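Local coordinates for protein V-type ATP synthase alpha chain (Nanoarchaeum equitans Kin4-M, PDB 5BN3) that forms the A subunit of an archaeal V-type ATP synthase, a member of the ATP synthase alpha/beta family with a P-loop nucleotide-binding domain that carries bound ADP, at residues A[197-209]-A[231-243]. Sequence-based numbering, arbitrary orientation.
With ADP (adenosine-5'-diphosphate), chain C.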
loop_
_atom_site.group_PDB
_atom_site.type_symbol
_atom_site.label_atom_id
_atom_site.label_comp_id
_atom_site.label_asym_id
_atom_site.label_seq_id
_atom_site.Cartn_x
_atom_site.Cartn_y
_atom_site.Cartn_z
ATOM N N ASN A 197 22.721 30.233 22.853
ATOM C CA ASN A 197 23.192 31.538 23.273
ATOM C C ASN A 197 22.791 32.607 22.275
ATOM O O ASN A 197 22.390 33.714 22.638
ATOM C CB ASN A 197 24.719 31.468 23.354
ATOM C CG ASN A 197 25.342 32.746 23.853
ATOM O OD1 ASN A 197 24.701 33.540 24.541
ATOM N ND2 ASN A 197 26.610 32.950 23.520
ATOM N N TYR A 198 22.883 32.240 21.005
ATOM C CA TYR A 198 22.937 33.206 19.926
ATOM C C TYR A 198 22.354 32.578 18.668
ATOM O O TYR A 198 22.617 31.410 18.377
ATOM C CB TYR A 198 24.403 33.556 19.698
ATOM C CG TYR A 198 24.663 34.876 19.027
ATOM C CD1 TYR A 198 24.787 36.040 19.771
ATOM C CD2 TYR A 198 24.817 34.955 17.653
ATOM C CE1 TYR A 198 25.042 37.251 19.161
ATOM C CE2 TYR A 198 25.071 36.159 17.032
ATOM C CZ TYR A 198 25.183 37.303 17.791
ATOM O OH TYR A 198 25.437 38.504 17.171
ATOM N N PRO A 199 21.559 33.350 17.914
ATOM C CA PRO A 199 20.927 32.796 16.713
ATOM C C PRO A 199 21.939 32.494 15.613
ATOM O O PRO A 199 22.982 33.144 15.542
ATOM C CB PRO A 199 19.986 33.919 16.263
ATOM C CG PRO A 199 20.589 35.166 16.825
ATOM C CD PRO A 199 21.194 34.760 18.139
ATOM N N PHE A 200 21.631 31.504 14.781
ATOM C CA PHE A 200 22.425 31.211 13.599
ATOM C C PHE A 200 21.902 32.076 12.453
ATOM O O PHE A 200 20.851 31.785 11.878
ATOM C CB PHE A 200 22.313 29.723 13.253
ATOM C CG PHE A 200 23.061 29.321 12.013
ATOM C CD1 PHE A 200 24.443 29.419 11.956
ATOM C CD2 PHE A 200 22.382 28.815 10.912
ATOM C CE1 PHE A 200 25.134 29.038 10.818
ATOM C CE2 PHE A 200 23.067 28.431 9.771
ATOM C CZ PHE A 200 24.445 28.542 9.723
ATOM N N ILE A 201 22.622 33.151 12.142
ATOM C CA ILE A 201 22.195 34.079 11.096
ATOM C C ILE A 201 22.677 33.613 9.723
ATOM O O ILE A 201 23.879 33.544 9.469
ATOM C CB ILE A 201 22.698 35.512 11.364
ATOM C CG1 ILE A 201 22.285 35.973 12.766
ATOM C CG2 ILE A 201 22.169 36.467 10.303
ATOM C CD1 ILE A 201 20.785 36.040 12.979
ATOM N N THR A 202 21.727 33.312 8.840
ATOM C CA THR A 202 22.025 32.713 7.541
ATOM C C THR A 202 22.179 33.741 6.428
ATOM O O THR A 202 22.915 33.519 5.466
ATOM C CB THR A 202 20.931 31.706 7.126
ATOM O OG1 THR A 202 19.688 32.393 6.934
ATOM C CG2 THR A 202 20.756 30.645 8.193
ATOM N N GLY A 203 21.473 34.859 6.551
ATOM C CA GLY A 203 21.435 35.838 5.481
ATOM C C GLY A 203 20.210 35.624 4.615
ATOM O O GLY A 203 19.956 36.383 3.678
ATOM N N THR A 204 19.457 34.573 4.931
ATOM C CA THR A 204 18.179 34.304 4.280
ATOM C C THR A 204 17.056 34.644 5.257
ATOM O O THR A 204 17.003 34.101 6.362
ATOM C CB THR A 204 18.071 32.831 3.839
ATOM O OG1 THR A 204 19.081 32.549 2.861
ATOM C CG2 THR A 204 16.702 32.553 3.234
ATOM N N ARG A 205 16.164 35.543 4.843
ATOM C CA ARG A 205 15.144 36.113 5.727
ATOM C C ARG A 205 14.236 35.090 6.419
ATOM O O ARG A 205 14.051 35.144 7.636
ATOM C CB ARG A 205 14.293 37.142 4.966
ATOM C CG ARG A 205 15.062 38.399 4.562
ATOM C CD ARG A 205 14.159 39.435 3.902
ATOM N NE ARG A 205 13.790 39.061 2.540
ATOM C CZ ARG A 205 14.515 39.355 1.465
ATOM N NH1 ARG A 205 15.651 40.022 1.592
ATOM N NH2 ARG A 205 14.106 38.977 0.263
ATOM N N VAL A 206 13.671 34.166 5.648
ATOM C CA VAL A 206 12.752 33.180 6.214
ATOM C C VAL A 206 13.447 32.307 7.262
ATOM O O VAL A 206 12.839 31.909 8.257
ATOM C CB VAL A 206 12.076 32.320 5.109
ATOM C CG1 VAL A 206 13.115 31.535 4.309
ATOM C CG2 VAL A 206 11.032 31.391 5.705
ATOM N N LEU A 207 14.735 32.048 7.058
ATOM C CA LEU A 207 15.495 31.222 7.993
ATOM C C LEU A 207 16.008 32.012 9.195
ATOM O O LEU A 207 16.338 31.429 10.225
ATOM C CB LEU A 207 16.666 30.539 7.285
ATOM C CG LEU A 207 16.333 29.605 6.123
ATOM C CD1 LEU A 207 17.553 28.787 5.732
ATOM C CD2 LEU A 207 15.176 28.696 6.487
ATOM N N ASP A 208 16.079 33.333 9.068
ATOM C CA ASP A 208 16.618 34.161 10.147
ATOM C C ASP A 208 15.553 34.660 11.121
ATOM O O ASP A 208 15.825 34.837 12.309
ATOM C CB ASP A 208 17.420 35.340 9.579
ATOM C CG ASP A 208 18.699 34.899 8.892
ATOM O OD1 ASP A 208 19.128 33.747 9.114
ATOM O OD2 ASP A 208 19.279 35.709 8.136
ATOM N N ILE A 209 14.341 34.878 10.622
ATOM C CA ILE A 209 13.273 35.423 11.454
ATOM C C ILE A 209 12.175 34.403 11.737
ATOM O O ILE A 209 11.797 34.189 12.891
ATOM C CB ILE A 209 12.634 36.663 10.803
ATOM C CG1 ILE A 209 13.701 37.714 10.504
ATOM C CG2 ILE A 209 11.572 37.247 11.709
ATOM C CD1 ILE A 209 14.414 38.236 11.738
ATOM N N VAL A 231 20.238 24.905 -3.659
ATOM C CA VAL A 231 20.407 26.353 -3.683
ATOM C C VAL A 231 20.318 26.928 -2.273
ATOM O O VAL A 231 21.117 27.788 -1.895
ATOM C CB VAL A 231 19.366 27.028 -4.605
ATOM C CG1 VAL A 231 19.392 28.535 -4.428
ATOM C CG2 VAL A 231 19.637 26.666 -6.054
ATOM N N LEU A 232 19.363 26.438 -1.489
ATOM C CA LEU A 232 19.189 26.919 -0.121
ATOM C C LEU A 232 20.425 26.648 0.724
ATOM O O LEU A 232 20.881 27.520 1.456
ATOM C CB LEU A 232 17.958 26.286 0.534
ATOM C CG LEU A 232 17.659 26.824 1.937
ATOM C CD1 LEU A 232 17.411 28.317 1.873
ATOM C CD2 LEU A 232 16.471 26.121 2.570
ATOM N N ASN A 233 20.970 25.441 0.619
ATOM C CA ASN A 233 22.182 25.097 1.357
ATOM C C ASN A 233 23.398 25.895 0.889
ATOM O O ASN A 233 24.238 26.287 1.702
ATOM C CB ASN A 233 22.459 23.592 1.278
ATOM C CG ASN A 233 21.794 22.818 2.402
ATOM O OD1 ASN A 233 22.365 22.656 3.483
ATOM N ND2 ASN A 233 20.582 22.333 2.154
ATOM N N GLN A 234 23.486 26.134 -0.418
ATOM C CA GLN A 234 24.569 26.940 -0.978
ATOM C C GLN A 234 24.468 28.396 -0.537
ATOM O O GLN A 234 25.484 29.048 -0.301
ATOM C CB GLN A 234 24.584 26.846 -2.509
ATOM C CG GLN A 234 25.118 25.524 -3.052
ATOM C CD GLN A 234 25.070 25.445 -4.568
ATOM O OE1 GLN A 234 24.435 26.271 -5.228
ATOM N NE2 GLN A 234 25.743 24.446 -5.128
ATOM N N GLN A 235 23.242 28.903 -0.437
ATOM C CA GLN A 235 23.007 30.254 0.071
ATOM C C GLN A 235 23.469 30.381 1.514
ATOM O O GLN A 235 24.071 31.382 1.896
ATOM C CB GLN A 235 21.524 30.618 -0.025
ATOM C CG GLN A 235 21.062 30.962 -1.427
ATOM C CD GLN A 235 21.843 32.111 -2.031
ATOM O OE1 GLN A 235 22.719 31.907 -2.872
ATOM N NE2 GLN A 235 21.524 33.329 -1.610
ATOM N N ILE A 236 23.169 29.365 2.316
ATOM C CA ILE A 236 23.646 29.326 3.690
ATOM C C ILE A 236 25.173 29.261 3.703
ATOM O O ILE A 236 25.818 30.010 4.424
ATOM C CB ILE A 236 23.053 28.126 4.460
ATOM C CG1 ILE A 236 21.530 28.263 4.559
ATOM C CG2 ILE A 236 23.662 28.025 5.845
ATOM C CD1 ILE A 236 20.844 27.065 5.186
ATOM N N ALA A 237 25.746 28.382 2.887
ATOM C CA ALA A 237 27.200 28.267 2.793
ATOM C C ALA A 237 27.857 29.588 2.379
ATOM O O ALA A 237 28.979 29.884 2.790
ATOM C CB ALA A 237 27.575 27.158 1.829
ATOM N N LYS A 238 27.151 30.378 1.571
ATOM C CA LYS A 238 27.649 31.678 1.117
ATOM C C LYS A 238 27.658 32.736 2.209
ATOM O O LYS A 238 28.695 33.330 2.501
ATOM C CB LYS A 238 26.785 32.212 -0.031
ATOM C CG LYS A 238 27.123 31.701 -1.418
ATOM C CD LYS A 238 26.307 32.467 -2.456
ATOM C CE LYS A 238 26.121 31.673 -3.735
ATOM N NZ LYS A 238 25.171 32.353 -4.659
ATOM N N TRP A 239 26.492 32.983 2.799
ATOM C CA TRP A 239 26.302 34.173 3.630
ATOM C C TRP A 239 26.189 33.936 5.135
ATOM O O TRP A 239 26.012 34.890 5.891
ATOM C CB TRP A 239 25.065 34.950 3.165
ATOM C CG TRP A 239 25.007 35.228 1.686
ATOM C CD1 TRP A 239 23.964 34.963 0.843
ATOM C CD2 TRP A 239 26.028 35.835 0.881
ATOM N NE1 TRP A 239 24.274 35.363 -0.433
ATOM C CE2 TRP A 239 25.534 35.902 -0.438
ATOM C CE3 TRP A 239 27.309 36.327 1.146
ATOM C CZ2 TRP A 239 26.281 36.441 -1.489
ATOM C CZ3 TRP A 239 28.046 36.858 0.106
ATOM C CH2 TRP A 239 27.531 36.912 -1.194
ATOM N N ALA A 240 26.274 32.684 5.577
ATOM C CA ALA A 240 26.110 32.396 7.003
ATOM C C ALA A 240 27.149 33.103 7.865
ATOM O O ALA A 240 28.323 33.201 7.499
ATOM C CB ALA A 240 26.150 30.904 7.269
ATOM N N ASP A 241 26.697 33.600 9.011
ATOM C CA ASP A 241 27.584 34.195 9.995
ATOM C C ASP A 241 28.339 33.053 10.669
ATOM O O ASP A 241 27.844 32.433 11.613
ATOM C CB ASP A 241 26.763 34.992 11.008
ATOM C CG ASP A 241 27.612 35.905 11.869
ATOM O OD1 ASP A 241 28.807 36.089 11.556
ATOM O OD2 ASP A 241 27.076 36.447 12.859
ATOM N N SER A 242 29.535 32.763 10.163
ATOM C CA SER A 242 30.296 31.596 10.603
ATOM C C SER A 242 31.783 31.765 10.308
ATOM O O SER A 242 32.156 32.430 9.340
ATOM C CB SER A 242 29.766 30.338 9.904
ATOM O OG SER A 242 30.391 29.166 10.398
ATOM N N ASP A 243 32.626 31.162 11.142
ATOM C CA ASP A 243 34.070 31.192 10.918
ATOM C C ASP A 243 34.461 30.222 9.810
ATOM O O ASP A 243 35.279 30.540 8.944
ATOM C CB ASP A 243 34.820 30.827 12.202
ATOM C CG ASP A 243 34.599 31.829 13.316
ATOM O OD1 ASP A 243 34.663 33.047 13.045
ATOM O OD2 ASP A 243 34.356 31.397 14.463
HETATM P PB ADP C . 16.812 20.533 -5.424
HETATM O O1B ADP C . 15.793 20.556 -4.315
HETATM O O2B ADP C . 18.242 20.571 -4.962
HETATM O O3B ADP C . 16.521 19.503 -6.484
HETATM P PA ADP C . 17.688 23.036 -6.546
HETATM O O1A ADP C . 18.337 23.582 -5.308
HETATM O O2A ADP C . 18.542 22.461 -7.646
HETATM O O3A ADP C . 16.555 21.963 -6.134
HETATM O "O5'" ADP C . 16.776 24.205 -7.174
HETATM C "C5'" ADP C . 15.885 23.912 -8.249
HETATM C "C4'" ADP C . 15.660 25.158 -9.096
HETATM O "O4'" ADP C . 15.053 26.192 -8.310
HETATM C "C3'" ADP C . 16.989 25.680 -9.612
HETATM O "O3'" ADP C . 16.921 25.821 -11.034
HETATM C "C2'" ADP C . 17.167 27.026 -8.944
HETATM O "O2'" ADP C . 17.656 28.003 -9.863
HETATM C "C1'" ADP C . 15.789 27.409 -8.435
HETATM N N9 ADP C . 15.911 28.078 -7.118
HETATM C C8 ADP C . 15.912 27.471 -5.916
HETATM N N7 ADP C . 16.044 28.378 -4.914
HETATM C C5 ADP C . 16.127 29.598 -5.478
HETATM C C6 ADP C . 16.276 30.989 -4.993
HETATM N N6 ADP C . 16.361 31.267 -3.666
HETATM N N1 ADP C . 16.317 31.968 -5.925
HETATM C C2 ADP C . 16.231 31.705 -7.244
HETATM N N3 ADP C . 16.096 30.468 -7.753
HETATM C C4 ADP C . 16.037 29.393 -6.932
HETATM O O HOH W 1 25.118 33.645 13.527
HETATM O O HOH W 2 24.650 36.058 7.602
HETATM O O HOH W 3 21.889 32.776 3.158
HETATM O O HOH W 4 19.491 33.977 0.053
#
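Ile236 and Phe200 meet at about a right angle: CG2 of Ile236 comes to the edge of the Phe200 ring, 4.0 Å from CZ. With CG anti to the backbone N (chi1 178°), Phe200 carries its ring toward helix 229-239, where CZ also lies 3.8 Å from CB of Ala240, and Val316 of strand 314-320 packs against the same side chain. The longer branch of Ile236 ends at Leu207, CD1 to CD1 3.8 Å, these side chains again crossing at about a right angle; CD1 of Leu207 in turn meets CD1 of Leu232 tip to tip. Ile236 thus uses its two branches on different partners, one in the loop and one in helix 205-210. Helix 229-239 starts at the end of the P-loop (Walker A) in the nucleotide-binding domain; near its N-terminal end the amide of Val231 donates to O1A of ADP. Just past its far end Asp241 N donates to Ile201 O over 2.9 Å, almost straight (177°). CB of Asp241 lies 4.1 Å from CB of Ile201, and with CG anti to the backbone N (chi1 -166°) its OD2 takes a weak bond from a water that also joins Pro199 O and Ile201 N. Another water links Thr202 O with Thr204 OG1 and, weakly, with Gln235 O. Asp208 probably helps to fix Thr202: its OD1 accepts hydrogen bonds from the backbone N and OG1 of Thr202, which arrive from opposite faces of the carboxylate plane; OG1 then accepts from Thr204 N, an ST turn leading into helix 205-210.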